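Local coordinates for IPT/TIG domain-containing protein BACOVA_02650 (PDB 5E7H) that binds polysaccharide at the cell surface and probably mediates xyloglucan capture before its transport into the periplasm for degradation, at residues S10-V15 / F252-I257; Q60-S65 / I82-E87; K161-C166 / W207-V212. All blocks are in the same frame, centred on the assembly; numbering follows the deposited sequence.

Contact 1: S10-V15 / F252-I257. With NA (sodium ion), chain I.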
ATOM      1  N   SER A  10       0.710   1.270   7.973  1.00 15.52           N
ATOM      2  CA  SER A  10       1.266   1.211   6.626  1.00 14.89           C
ATOM      3  C   SER A  10       2.768   1.439   6.657  1.00 16.09           C
ATOM      4  O   SER A  10       3.261   2.104   7.568  1.00 17.92           O
ATOM      5  CB  SER A  10       0.607   2.248   5.730  1.00 15.17           C
ATOM      6  OG  SER A  10       1.212   2.266   4.454  1.00 14.67           O
ATOM      7  N   THR A  11       3.476   0.874   5.686  1.00 16.51           N
ATOM      8  CA  THR A  11       4.897   1.189   5.488  1.00 16.06           C
ATOM      9  C   THR A  11       5.087   2.455   4.647  1.00 15.57           C
ATOM     10  O   THR A  11       6.188   2.974   4.567  1.00 16.36           O
ATOM     11  CB  THR A  11       5.647   0.025   4.812  1.00 16.61           C
ATOM     12  OG1 THR A  11       5.098  -0.215   3.519  1.00 18.02           O
ATOM     13  CG2 THR A  11       5.566  -1.255   5.639  1.00 21.11           C
ATOM     14  N   MET A  12       4.032   2.965   4.009  1.00 14.12           N
ATOM     15  CA  MET A  12       4.180   4.156   3.171  1.00 14.72           C
ATOM     16  C   MET A  12       2.883   4.953   3.183  1.00 15.11           C
ATOM     17  O   MET A  12       2.252   5.165   2.147  1.00 17.16           O
ATOM     18  CB  MET A  12       4.595   3.786   1.747  1.00 15.47           C
ATOM     19  CG  MET A  12       5.155   4.985   0.978  1.00 15.20           C
ATOM     20  SD  MET A  12       5.981   4.531  -0.569  1.00 17.53           S
ATOM     21  CE  MET A  12       7.520   3.949   0.084  1.00 19.02           C
ATOM     22  N   PRO A  13       2.498   5.410   4.373  1.00 13.99           N
ATOM     23  CA  PRO A  13       1.272   6.210   4.476  1.00 15.14           C
ATOM     24  C   PRO A  13       1.397   7.498   3.699  1.00 16.94           C
ATOM     25  O   PRO A  13       2.448   8.136   3.679  1.00 16.71           O
ATOM     26  CB  PRO A  13       1.132   6.459   5.975  1.00 16.48           C
ATOM     27  CG  PRO A  13       2.494   6.266   6.542  1.00 17.96           C
ATOM     28  CD  PRO A  13       3.172   5.251   5.669  1.00 15.51           C
ATOM     29  N   VAL A  14       0.295   7.889   3.065  1.00 16.20           N
ATOM     30  CA  VAL A  14       0.241   9.156   2.342  1.00 16.37           C
ATOM     31  C   VAL A  14       0.461  10.342   3.281  1.00 15.64           C
ATOM     32  O   VAL A  14      -0.059  10.384   4.415  1.00 16.08           O
ATOM     33  CB  VAL A  14      -1.126   9.274   1.605  1.00 16.94           C
ATOM     34  CG1 VAL A  14      -1.292  10.648   0.935  1.00 17.97           C
ATOM     35  CG2 VAL A  14      -1.259   8.171   0.576  1.00 17.57           C
ATOM     36  N   VAL A  15       1.230  11.335   2.831  1.00 16.43           N
ATOM     37  CA  VAL A  15       1.419  12.538   3.614  1.00 16.82           C
ATOM     38  C   VAL A  15       0.064  13.232   3.850  1.00 16.64           C
ATOM     39  O   VAL A  15      -0.705  13.454   2.912  1.00 18.27           O
ATOM     40  CB  VAL A  15       2.383  13.523   2.934  1.00 19.67           C
ATOM     41  CG1 VAL A  15       2.542  14.770   3.722  1.00 19.99           C
ATOM     42  CG2 VAL A  15       3.752  12.849   2.719  1.00 21.90           C
ATOM     43  N   PHE A 252      -5.236   3.936  -6.374  1.00 11.79           N
ATOM     44  CA  PHE A 252      -4.062   3.115  -6.034  1.00 11.19           C
ATOM     45  C   PHE A 252      -2.774   3.912  -6.155  1.00 13.05           C
ATOM     46  O   PHE A 252      -2.641   4.749  -7.043  1.00 13.07           O
ATOM     47  CB  PHE A 252      -3.917   1.906  -6.976  1.00 11.60           C
ATOM     48  CG  PHE A 252      -5.105   0.982  -7.050  1.00 12.90           C
ATOM     49  CD1 PHE A 252      -6.191   1.263  -7.867  1.00 14.37           C
ATOM     50  CD2 PHE A 252      -5.110  -0.198  -6.339  1.00 14.45           C
ATOM     51  CE1 PHE A 252      -7.266   0.385  -7.930  1.00 15.70           C
ATOM     52  CE2 PHE A 252      -6.181  -1.071  -6.420  1.00 16.92           C
ATOM     53  CZ  PHE A 252      -7.249  -0.770  -7.226  1.00 14.56           C
ATOM     54  N   ASP A 253      -1.795   3.626  -5.297  1.00 12.11           N
ATOM     55  CA  ASP A 253      -0.463   4.224  -5.471  1.00 11.50           C
ATOM     56  C   ASP A 253       0.607   3.369  -4.807  1.00 10.38           C
ATOM     57  O   ASP A 253       0.324   2.513  -3.966  1.00 11.62           O
ATOM     58  CB  ASP A 253      -0.436   5.640  -4.891  1.00 12.07           C
ATOM     59  CG  ASP A 253       0.596   6.542  -5.524  1.00 15.43           C
ATOM     60  OD1 ASP A 253       1.372   6.144  -6.406  1.00 14.58           O
ATOM     61  OD2 ASP A 253       0.631   7.729  -5.117  1.00 18.65           O
ATOM     62  N   ASN A 254       1.847   3.626  -5.203  1.00 11.28           N
ATOM     63  CA  ASN A 254       3.046   3.102  -4.523  1.00 12.27           C
ATOM     64  C   ASN A 254       3.039   1.588  -4.383  1.00 11.69           C
ATOM     65  O   ASN A 254       3.267   1.018  -3.314  1.00 12.87           O
ATOM     66  CB  ASN A 254       3.225   3.770  -3.164  1.00 14.02           C
ATOM     67  CG  ASN A 254       3.759   5.162  -3.306  1.00 16.70           C
ATOM     68  OD1 ASN A 254       4.604   5.431  -4.169  1.00 18.11           O
ATOM     69  ND2 ASN A 254       3.277   6.064  -2.474  1.00 20.22           N
ATOM     70  N   PHE A 255       2.811   0.917  -5.500  1.00 11.67           N
ATOM     71  CA  PHE A 255       3.011  -0.516  -5.533  1.00 12.19           C
ATOM     72  C   PHE A 255       4.466  -0.805  -5.197  1.00 11.63           C
ATOM     73  O   PHE A 255       5.370  -0.131  -5.705  1.00 11.53           O
ATOM     74  CB  PHE A 255       2.668  -1.105  -6.914  1.00 11.71           C
ATOM     75  CG  PHE A 255       1.209  -0.997  -7.281  1.00 11.71           C
ATOM     76  CD1 PHE A 255       0.329  -2.030  -6.981  1.00 14.18           C
ATOM     77  CD2 PHE A 255       0.719   0.139  -7.930  1.00 13.33           C
ATOM     78  CE1 PHE A 255      -1.023  -1.928  -7.311  1.00 14.77           C
ATOM     79  CE2 PHE A 255      -0.635   0.246  -8.251  1.00 15.06           C
ATOM     80  CZ  PHE A 255      -1.495  -0.790  -7.936  1.00 14.64           C
ATOM     81  N   ARG A 256       4.687  -1.821  -4.358  1.00 11.88           N
ATOM     82  CA  ARG A 256       6.011  -2.121  -3.831  1.00 10.81           C
ATOM     83  C   ARG A 256       6.084  -3.593  -3.473  1.00 13.31           C
ATOM     84  O   ARG A 256       5.089  -4.204  -3.071  1.00 14.24           O
ATOM     85  CB  ARG A 256       6.313  -1.219  -2.615  1.00 13.62           C
ATOM     86  CG  ARG A 256       5.273  -1.281  -1.498  1.00 13.59           C
ATOM     87  CD  ARG A 256       5.349  -0.025  -0.617  1.00 16.64           C
ATOM     88  NE  ARG A 256       4.383  -0.023   0.486  1.00 15.82           N
ATOM     89  CZ  ARG A 256       3.222   0.618   0.508  1.00 14.95           C
ATOM     90  NH1 ARG A 256       2.770   1.294  -0.533  1.00 16.13           N
ATOM     91  NH2 ARG A 256       2.492   0.568   1.620  1.00 15.06           N
ATOM     92  N   ILE A 257       7.269  -4.165  -3.637  1.00 11.78           N
ATOM     93  CA  ILE A 257       7.527  -5.552  -3.281  1.00 11.74           C
ATOM     94  C   ILE A 257       8.476  -5.543  -2.112  1.00 13.35           C
ATOM     95  O   ILE A 257       9.567  -4.980  -2.204  1.00 13.10           O
ATOM     96  CB  ILE A 257       8.129  -6.368  -4.455  1.00 10.73           C
ATOM     97  CG1 ILE A 257       7.125  -6.440  -5.602  1.00 13.37           C
ATOM     98  CG2 ILE A 257       8.524  -7.756  -3.981  1.00 13.77           C
ATOM     99  CD1 ILE A 257       7.670  -7.064  -6.875  1.00 15.76           C
TER
HETATM  100 NA    NA I 508       2.367   8.579  -6.675  1.00 24.60          NA
HETATM  101  O   HOH W   1       1.482   5.415  -0.372  1.00 26.93           O
HETATM  102  O   HOH W   2       4.100   8.177  -4.751  1.00 27.70           O
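R256 sets CG between its backbone N and carbonyl carbon (chi1 55°) and runs extended to NE, which lays its guanidinium against M12 CB; M12 CG, anti to N (chi1 -163°), leads SD toward N254. M12 CB sits over the centre of one guanidinium face, 3.7 Å from R256 CZ, and M12 SD comes 3.6 Å from N254 CG, the two side chains crossing at about a right angle. S10-M12 form an ST turn: M12 N donates to S10 OG (2.9 Å, 161°), and that hydroxyl also bonds E165. Segment 10-15 belongs to the IPT/TIG domain, whereas strand 252-257 belongs to the xyloglucan-binding domain, so this buried contact is an interdomain one. T11 OG1, bonded to Q163, lies at the guanidinium edge, 3.1 Å from R256 NE. R256 NH1 turns back to N254 O (2.8 Å), NE bonds Q163, and NH2 bonds Q209 and forms a salt bridge with E165, so the guanidinium is held at all three nitrogens. N254 ND2 donates to a water that in turn donates to M12 O (2.6 Å). D253 grips the sodium ion with both carboxylate oxygens, and carbonyls of N92, N119 and T121 complete the site with another water, which donates to N254 OD1 at 2.9 Å.

Contact 2: Q60-S65 / I82-E87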
ATOM      1  N   GLN A  60       4.926  15.171   6.693  1.00 20.28           N
ATOM      2  CA  GLN A  60       5.788  15.310   5.525  1.00 20.14           C
ATOM      3  C   GLN A  60       6.352  13.929   5.210  1.00 18.83           C
ATOM      4  O   GLN A  60       6.316  13.051   6.070  1.00 17.92           O
ATOM      5  CB  GLN A  60       6.922  16.297   5.773  1.00 22.06           C
ATOM      6  CG  GLN A  60       7.844  15.862   6.907  1.00 23.58           C
ATOM      7  CD  GLN A  60       8.841  16.919   7.340  1.00 36.88           C
ATOM      8  OE1 GLN A  60       8.620  17.633   8.315  1.00 42.56           O
ATOM      9  NE2 GLN A  60       9.962  16.996   6.636  1.00 45.54           N
ATOM     10  N   ALA A  61       6.838  13.738   3.987  1.00 18.62           N
ATOM     11  CA  ALA A  61       7.439  12.458   3.587  1.00 18.02           C
ATOM     12  C   ALA A  61       8.895  12.378   4.024  1.00 18.45           C
ATOM     13  O   ALA A  61       9.667  13.294   3.770  1.00 21.60           O
ATOM     14  CB  ALA A  61       7.352  12.276   2.099  1.00 18.10           C
ATOM     15  N   PRO A  62       9.286  11.264   4.657  1.00 17.39           N
ATOM     16  CA  PRO A  62      10.721  10.970   4.764  1.00 20.22           C
ATOM     17  C   PRO A  62      11.392  10.935   3.392  1.00 17.19           C
ATOM     18  O   PRO A  62      10.772  10.474   2.439  1.00 19.48           O
ATOM     19  CB  PRO A  62      10.748   9.569   5.402  1.00 23.25           C
ATOM     20  CG  PRO A  62       9.376   9.318   5.906  1.00 22.54           C
ATOM     21  CD  PRO A  62       8.439  10.146   5.110  1.00 17.49           C
ATOM     22  N   THR A  63      12.645  11.385   3.314  1.00 21.08           N
ATOM     23  CA  THR A  63      13.397  11.369   2.070  1.00 22.83           C
ATOM     24  C   THR A  63      14.168  10.060   1.908  1.00 19.96           C
ATOM     25  O   THR A  63      14.641   9.764   0.814  1.00 21.72           O
ATOM     26  CB  THR A  63      14.396  12.550   1.990  1.00 22.48           C
ATOM     27  OG1 THR A  63      15.440  12.373   2.946  1.00 27.39           O
ATOM     28  CG2 THR A  63      13.693  13.886   2.274  1.00 29.21           C
ATOM     29  N   GLN A  64      14.276   9.279   2.987  1.00 17.53           N
ATOM     30  CA  GLN A  64      15.000   8.002   2.980  1.00 17.39           C
ATOM     31  C   GLN A  64      14.214   6.986   3.777  1.00 20.39           C
ATOM     32  O   GLN A  64      13.382   7.350   4.611  1.00 18.29           O
ATOM     33  CB  GLN A  64      16.396   8.134   3.584  1.00 19.86           C
ATOM     34  CG  GLN A  64      17.290   9.142   2.897  1.00 22.88           C
ATOM     35  CD  GLN A  64      18.628   9.284   3.587  1.00 25.24           C
ATOM     36  OE1 GLN A  64      18.809   8.836   4.724  1.00 27.94           O
ATOM     37  NE2 GLN A  64      19.574   9.909   2.904  1.00 31.22           N
ATOM     38  N   SER A  65      14.482   5.711   3.529  1.00 16.53           N
ATOM     39  CA  SER A  65      13.929   4.639   4.333  1.00 15.42           C
ATOM     40  C   SER A  65      14.511   4.696   5.756  1.00 15.27           C
ATOM     41  O   SER A  65      15.497   5.370   6.019  1.00 18.34           O
ATOM     42  CB  SER A  65      14.225   3.292   3.696  1.00 18.06           C
ATOM     43  OG  SER A  65      15.625   3.111   3.556  1.00 18.03           O
ATOM     44  N   ILE A  82      10.671  -1.799   7.750  1.00 17.70           N
ATOM     45  CA  ILE A  82      11.242  -0.589   7.186  1.00 16.42           C
ATOM     46  C   ILE A  82      10.109   0.341   6.777  1.00 17.78           C
ATOM     47  O   ILE A  82       9.229  -0.033   5.989  1.00 18.10           O
ATOM     48  CB  ILE A  82      12.159  -0.899   5.997  1.00 16.74           C
ATOM     49  CG1 ILE A  82      13.374  -1.666   6.527  1.00 21.51           C
ATOM     50  CG2 ILE A  82      12.582   0.364   5.293  1.00 18.36           C
ATOM     51  CD1 ILE A  82      14.378  -2.085   5.461  1.00 24.31           C
ATOM     52  N   PHE A  83      10.129   1.542   7.353  1.00 15.24           N
ATOM     53  CA  PHE A  83       9.172   2.616   7.067  1.00 15.12           C
ATOM     54  C   PHE A  83       9.638   3.455   5.874  1.00 15.16           C
ATOM     55  O   PHE A  83      10.811   3.810   5.783  1.00 15.31           O
ATOM     56  CB  PHE A  83       9.002   3.504   8.317  1.00 15.82           C
ATOM     57  CG  PHE A  83       7.814   4.434   8.241  1.00 15.00           C
ATOM     58  CD1 PHE A  83       6.529   3.929   8.251  1.00 15.47           C
ATOM     59  CD2 PHE A  83       8.005   5.807   8.168  1.00 17.50           C
ATOM     60  CE1 PHE A  83       5.431   4.789   8.165  1.00 16.60           C
ATOM     61  CE2 PHE A  83       6.920   6.672   8.098  1.00 16.78           C
ATOM     62  CZ  PHE A  83       5.642   6.158   8.092  1.00 15.86           C
ATOM     63  N   TYR A  84       8.711   3.732   4.949  1.00 14.64           N
ATOM     64  CA  TYR A  84       8.981   4.441   3.689  1.00 13.95           C
ATOM     65  C   TYR A  84      10.102   3.737   2.910  1.00 13.36           C
ATOM     66  O   TYR A  84      11.173   4.300   2.644  1.00 14.98           O
ATOM     67  CB  TYR A  84       9.267   5.942   3.915  1.00 15.34           C
ATOM     68  CG  TYR A  84       8.046   6.794   3.569  1.00 14.51           C
ATOM     69  CD1 TYR A  84       8.036   7.603   2.436  1.00 15.41           C
ATOM     70  CD2 TYR A  84       6.883   6.740   4.336  1.00 15.17           C
ATOM     71  CE1 TYR A  84       6.914   8.354   2.103  1.00 16.06           C
ATOM     72  CE2 TYR A  84       5.775   7.502   4.016  1.00 16.75           C
ATOM     73  CZ  TYR A  84       5.798   8.292   2.896  1.00 17.11           C
ATOM     74  OH  TYR A  84       4.678   9.030   2.544  1.00 18.73           O
ATOM     75  N   PRO A  85       9.837   2.471   2.544  1.00 14.34           N
ATOM     76  CA  PRO A  85      10.805   1.689   1.763  1.00 15.58           C
ATOM     77  C   PRO A  85      10.806   2.147   0.310  1.00 16.08           C
ATOM     78  O   PRO A  85      10.320   1.460  -0.594  1.00 14.67           O
ATOM     79  CB  PRO A  85      10.293   0.259   1.912  1.00 14.62           C
ATOM     80  CG  PRO A  85       8.846   0.403   2.008  1.00 14.81           C
ATOM     81  CD  PRO A  85       8.646   1.665   2.858  1.00 15.57           C
ATOM     82  N   LEU A  86      11.348   3.339   0.093  1.00 15.46           N
ATOM     83  CA  LEU A  86      11.315   3.975  -1.224  1.00 17.23           C
ATOM     84  C   LEU A  86      11.953   3.100  -2.306  1.00 14.96           C
ATOM     85  O   LEU A  86      11.492   3.097  -3.454  1.00 17.22           O
ATOM     86  CB  LEU A  86      12.008   5.339  -1.149  1.00 18.56           C
ATOM     87  CG  LEU A  86      11.208   6.325  -0.297  1.00 20.68           C
ATOM     88  CD1 LEU A  86      12.160   7.433   0.168  1.00 30.88           C
ATOM     89  CD2 LEU A  86      10.008   6.895  -1.050  1.00 22.80           C
ATOM     90  N   GLU A  87      12.954   2.311  -1.913  1.00 16.54           N
ATOM     91  CA  GLU A  87      13.727   1.516  -2.844  1.00 17.04           C
ATOM     92  C   GLU A  87      12.980   0.268  -3.314  1.00 16.46           C
ATOM     93  O   GLU A  87      13.417  -0.409  -4.241  1.00 18.10           O
ATOM     94  CB  GLU A  87      15.053   1.106  -2.178  1.00 20.36           C
ATOM     95  CG  GLU A  87      15.824   2.261  -1.454  1.00 22.31           C
ATOM     96  CD  GLU A  87      15.445   2.459   0.018  1.00 23.44           C
ATOM     97  OE1 GLU A  87      14.373   2.005   0.452  1.00 23.46           O
ATOM     98  OE2 GLU A  87      16.240   3.088   0.756  1.00 26.61           O
TER
HETATM   99  O   HOH W   3      16.419   5.664   1.073  1.00 23.61           O
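E87 OE2 is gripped by two donors that both lead back to S65. S65 OG donates to the syn lone pair of E87 OE2 at 2.9 Å, and a water 2.6 Å from OE2 donates to it while accepting from S65 N. A bend at chi2 (89°) folds the E87 chain back so that its carboxylate meets S65 directly. Next to this bond, Y84 O takes the L86 N-H at 2.7 Å across an inverse gamma turn centred on P85. The same carbonyl is approached by a CA-H of the facing segment, with S65 CA 3.3 Å from Y84 O. The apolar half of the contact is built on a CH-pi contact: P62 CD stands 3.6 Å from the centroid of the Y84 ring and only 5° off its normal, with P62 CG beside it at 3.7 Å from Y84 CG. A61 CB reaches the same ring obliquely at CE1. P62 touches both aromatic rings, and Y84 CD2 lies over the rim of one F83 face. L86 CD1 lies 3.5 Å from T63 O. The Y84 hydroxyl is bonded to P13 and N119. The contact joins the loop between strands 53-57 and 68-72 to the passage from strand 75-78 of the IPT/TIG domain to strand 89-91 of the xyloglucan-binding domain, and both P62 and F83 rest on I34 of strand 31-34.

Contact 3: K161-C166 / W207-V212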
ATOM      1  N   LYS A 161       5.970 -10.084  -0.449  1.00 14.10           N
ATOM      2  CA  LYS A 161       4.596  -9.628  -0.604  1.00 15.32           C
ATOM      3  C   LYS A 161       4.526  -8.393  -1.474  1.00 15.63           C
ATOM      4  O   LYS A 161       5.480  -7.608  -1.561  1.00 16.19           O
ATOM      5  CB  LYS A 161       3.936  -9.373   0.764  1.00 19.68           C
ATOM      6  CG  LYS A 161       4.653  -8.441   1.674  1.00 22.27           C
ATOM      7  CD  LYS A 161       4.023  -8.473   3.079  1.00 21.40           C
ATOM      8  CE  LYS A 161       4.741  -7.511   3.971  1.00 21.52           C
ATOM      9  NZ  LYS A 161       4.137  -7.485   5.345  1.00 24.02           N
ATOM     10  N   LEU A 162       3.390  -8.242  -2.137  1.00 14.36           N
ATOM     11  CA  LEU A 162       3.050  -7.033  -2.878  1.00 13.06           C
ATOM     12  C   LEU A 162       2.206  -6.164  -1.972  1.00 13.67           C
ATOM     13  O   LEU A 162       1.169  -6.612  -1.482  1.00 16.31           O
ATOM     14  CB  LEU A 162       2.277  -7.363  -4.149  1.00 14.58           C
ATOM     15  CG  LEU A 162       1.782  -6.178  -4.962  1.00 15.87           C
ATOM     16  CD1 LEU A 162       2.950  -5.449  -5.615  1.00 15.18           C
ATOM     17  CD2 LEU A 162       0.791  -6.637  -6.000  1.00 17.48           C
ATOM     18  N   GLN A 163       2.646  -4.930  -1.767  1.00 12.73           N
ATOM     19  CA  GLN A 163       1.899  -3.940  -0.986  1.00 13.44           C
ATOM     20  C   GLN A 163       1.558  -2.782  -1.891  1.00 13.51           C
ATOM     21  O   GLN A 163       2.282  -2.482  -2.850  1.00 14.31           O
ATOM     22  CB  GLN A 163       2.706  -3.405   0.200  1.00 18.46           C
ATOM     23  CG  GLN A 163       2.994  -4.357   1.291  1.00 24.35           C
ATOM     24  CD  GLN A 163       3.741  -3.663   2.423  1.00 20.02           C
ATOM     25  OE1 GLN A 163       4.486  -2.697   2.205  1.00 18.43           O
ATOM     26  NE2 GLN A 163       3.543  -4.152   3.622  1.00 21.47           N
ATOM     27  N   PHE A 164       0.494  -2.071  -1.550  1.00 12.46           N
ATOM     28  CA  PHE A 164       0.157  -0.837  -2.258  1.00 12.17           C
ATOM     29  C   PHE A 164      -0.796  -0.070  -1.383  1.00 13.11           C
ATOM     30  O   PHE A 164      -1.408  -0.648  -0.493  1.00 14.83           O
ATOM     31  CB  PHE A 164      -0.467  -1.094  -3.645  1.00 13.29           C
ATOM     32  CG  PHE A 164      -1.621  -2.063  -3.657  1.00 14.43           C
ATOM     33  CD1 PHE A 164      -1.408  -3.438  -3.783  1.00 15.16           C
ATOM     34  CD2 PHE A 164      -2.932  -1.607  -3.587  1.00 15.55           C
ATOM     35  CE1 PHE A 164      -2.482  -4.335  -3.809  1.00 16.71           C
ATOM     36  CE2 PHE A 164      -3.996  -2.498  -3.627  1.00 17.69           C
ATOM     37  CZ  PHE A 164      -3.772  -3.846  -3.722  1.00 15.60           C
ATOM     38  N   GLU A 165      -0.926   1.209  -1.659  1.00 11.47           N
ATOM     39  CA  GLU A 165      -1.906   2.030  -0.962  1.00 12.53           C
ATOM     40  C   GLU A 165      -3.149   2.066  -1.810  1.00 13.52           C
ATOM     41  O   GLU A 165      -3.076   2.110  -3.043  1.00 12.19           O
ATOM     42  CB  GLU A 165      -1.370   3.427  -0.726  1.00 12.79           C
ATOM     43  CG  GLU A 165      -1.406   3.868   0.725  1.00 17.51           C
ATOM     44  CD  GLU A 165      -0.540   3.024   1.652  1.00 20.23           C
ATOM     45  OE1 GLU A 165      -0.726   3.134   2.876  1.00 20.43           O
ATOM     46  OE2 GLU A 165       0.343   2.292   1.172  1.00 20.59           O
ATOM     47  N   CYS A 166      -4.298   2.073  -1.148  1.00 11.90           N
ATOM     48  CA  CYS A 166      -5.589   2.048  -1.830  1.00 13.06           C
ATOM     49  C   CYS A 166      -6.581   2.944  -1.099  1.00 14.89           C
ATOM     50  O   CYS A 166      -6.603   2.974   0.135  1.00 14.12           O
ATOM     51  CB  CYS A 166      -6.095   0.633  -1.891  1.00 13.61           C
ATOM     52  SG  CYS A 166      -7.610   0.405  -2.853  1.00 15.83           S
ATOM     53  N   TRP A 207      -7.186   6.368   3.013  1.00 14.95           N
ATOM     54  CA  TRP A 207      -6.204   5.450   2.473  1.00 14.22           C
ATOM     55  C   TRP A 207      -5.948   4.275   3.406  1.00 16.20           C
ATOM     56  O   TRP A 207      -5.974   4.424   4.639  1.00 20.08           O
ATOM     57  CB  TRP A 207      -4.893   6.169   2.218  1.00 14.03           C
ATOM     58  CG  TRP A 207      -4.889   7.108   1.036  1.00 12.64           C
ATOM     59  CD1 TRP A 207      -5.077   8.458   1.068  1.00 14.27           C
ATOM     60  CD2 TRP A 207      -4.653   6.770  -0.340  1.00 11.80           C
ATOM     61  NE1 TRP A 207      -4.992   8.977  -0.198  1.00 14.80           N
ATOM     62  CE2 TRP A 207      -4.734   7.964  -1.081  1.00 12.81           C
ATOM     63  CE3 TRP A 207      -4.402   5.570  -1.017  1.00 12.92           C
ATOM     64  CZ2 TRP A 207      -4.553   8.002  -2.446  1.00 12.33           C
ATOM     65  CZ3 TRP A 207      -4.223   5.603  -2.396  1.00 12.82           C
ATOM     66  CH2 TRP A 207      -4.297   6.818  -3.093  1.00 13.06           C
ATOM     67  N   MET A 208      -5.716   3.110   2.810  1.00 13.79           N
ATOM     68  CA  MET A 208      -5.267   1.935   3.547  1.00 13.98           C
ATOM     69  C   MET A 208      -4.115   1.285   2.811  1.00 14.04           C
ATOM     70  O   MET A 208      -3.961   1.458   1.583  1.00 14.20           O
ATOM     71  CB  MET A 208      -6.401   0.925   3.728  1.00 18.12           C
ATOM     72  CG  MET A 208      -7.067   0.531   2.455  1.00 15.36           C
ATOM     73  SD  MET A 208      -8.334  -0.741   2.725  1.00 18.89           S
ATOM     74  CE  MET A 208      -9.087  -0.767   1.101  1.00 17.48           C
ATOM     75  N   GLN A 209      -3.303   0.551   3.560  1.00 13.73           N
ATOM     76  CA  GLN A 209      -2.329  -0.326   2.953  1.00 12.09           C
ATOM     77  C   GLN A 209      -2.981  -1.671   2.689  1.00 13.86           C
ATOM     78  O   GLN A 209      -3.587  -2.262   3.582  1.00 16.86           O
ATOM     79  CB  GLN A 209      -1.118  -0.501   3.850  1.00 13.40           C
ATOM     80  CG  GLN A 209      -0.125  -1.524   3.308  1.00 14.13           C
ATOM     81  CD  GLN A 209       1.091  -1.648   4.218  1.00 14.66           C
ATOM     82  OE1 GLN A 209       2.121  -1.006   4.006  1.00 16.01           O
ATOM     83  NE2 GLN A 209       0.942  -2.423   5.264  1.00 17.67           N
ATOM     84  N   CYS A 210      -2.839  -2.155   1.461  1.00 13.77           N
ATOM     85  CA  CYS A 210      -3.248  -3.494   1.075  1.00 15.56           C
ATOM     86  C   CYS A 210      -2.000  -4.335   0.845  1.00 14.06           C
ATOM     87  O   CYS A 210      -0.995  -3.822   0.356  1.00 14.94           O
ATOM     88  CB  CYS A 210      -4.074  -3.476  -0.205  1.00 14.69           C
ATOM     89  SG  CYS A 210      -5.585  -2.494  -0.095  1.00 17.06           S
ATOM     90  N   SER A 211      -2.085  -5.615   1.161  1.00 14.68           N
ATOM     91  CA  SER A 211      -0.959  -6.528   1.063  1.00 15.52           C
ATOM     92  C   SER A 211      -1.456  -7.886   0.593  1.00 18.41           C
ATOM     93  O   SER A 211      -2.448  -8.392   1.124  1.00 18.02           O
ATOM     94  CB  SER A 211      -0.264  -6.672   2.428  1.00 23.97           C
ATOM     95  OG  SER A 211       0.936  -7.393   2.313  1.00 34.01           O
ATOM     96  N   VAL A 212      -0.785  -8.465  -0.400  1.00 17.28           N
ATOM     97  CA  VAL A 212      -1.029  -9.869  -0.764  1.00 16.98           C
ATOM     98  C   VAL A 212       0.293 -10.626  -0.894  1.00 17.78           C
ATOM     99  O   VAL A 212       1.320 -10.031  -1.219  1.00 17.34           O
ATOM    100  CB  VAL A 212      -1.825 -10.000  -2.087  1.00 18.72           C
ATOM    101  CG1 VAL A 212      -3.202  -9.355  -1.945  1.00 22.74           C
ATOM    102  CG2 VAL A 212      -1.075  -9.393  -3.259  1.00 19.02           C
TER
HETATM  103  O   HOH W   4       1.610  -6.113   4.899  1.00 30.09           O
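F164 and C210 face each other at the middle of an antiparallel strand pair whose directions differ by 155°. They form one of three hydrogen-bonded pairs, with L162-V212 and C166-M208; six N-H to O bonds result, among them C210 N to F164 O at 2.9 Å. Q163-S211 and E165-Q209 are the non-hydrogen-bonded pairs between them. F164 places its ring by setting CG between N and the carbonyl carbon (chi1 51°), which swings it across to the neighbouring strand; C210 CB lies over its face, 3.8 Å from the centroid. C210 SG continues along this side to C166 CB at 3.6 Å. At the end of the pair, W207 turns its indole edge to the backbone of E165 and C166, and its NE1 bonds V117. On the face away from F164 and C210, Q163 OE1 and Q209 OE1 are two acceptors 3.4 Å apart, their amide planes inclined by 36°. Donors from the second shell probably make this closeness tolerable: T11 OG1 and R256 NE serve Q163 OE1, T11 N and R256 NH2 serve Q209 OE1, and Q209 NE2 bonds S197. A water joins K161 NZ (2.9 Å), Q163 NE2 (3.0 Å) and S211 OG (3.0 Å). With an alanine here instead of Q163, T11 OG1 and R256 NE would probably lose their shared acceptor and this water one of its donors. Strand 160-168 runs between 207-213 and 246-259 in its sheet; the side bearing L162, F164 and C210 packs on strands 176-181 and 189-192 through I179, M181 and Y192, as in a beta-sandwich, while the glutamine side meets the IPT/TIG loop.

Contact 1 spans the chain almost end to end, from the loop after strand 4-8 to the final strand 246-259, and both other contacts fall within that span, contact 2 closing before contact 3 opens. The centres of contacts 1 and 3 are about 7 Å apart; strands 160-168 and 246-259 are neighbours in one sheet, and S10 and R256 of contact 1 meet E165 of contact 3. Contact 2 lies about 10 Å from contact 1, centre to centre, touching it through T11 O with Y84 N and P13 O with Y84 OH. Contacts 2 and 3, with centres about 16 Å apart, do not touch. Loop 10-15 thus connects the interdomain passage with the sheet of the xyloglucan-binding domain, consistent with a defined orientation of the two domains.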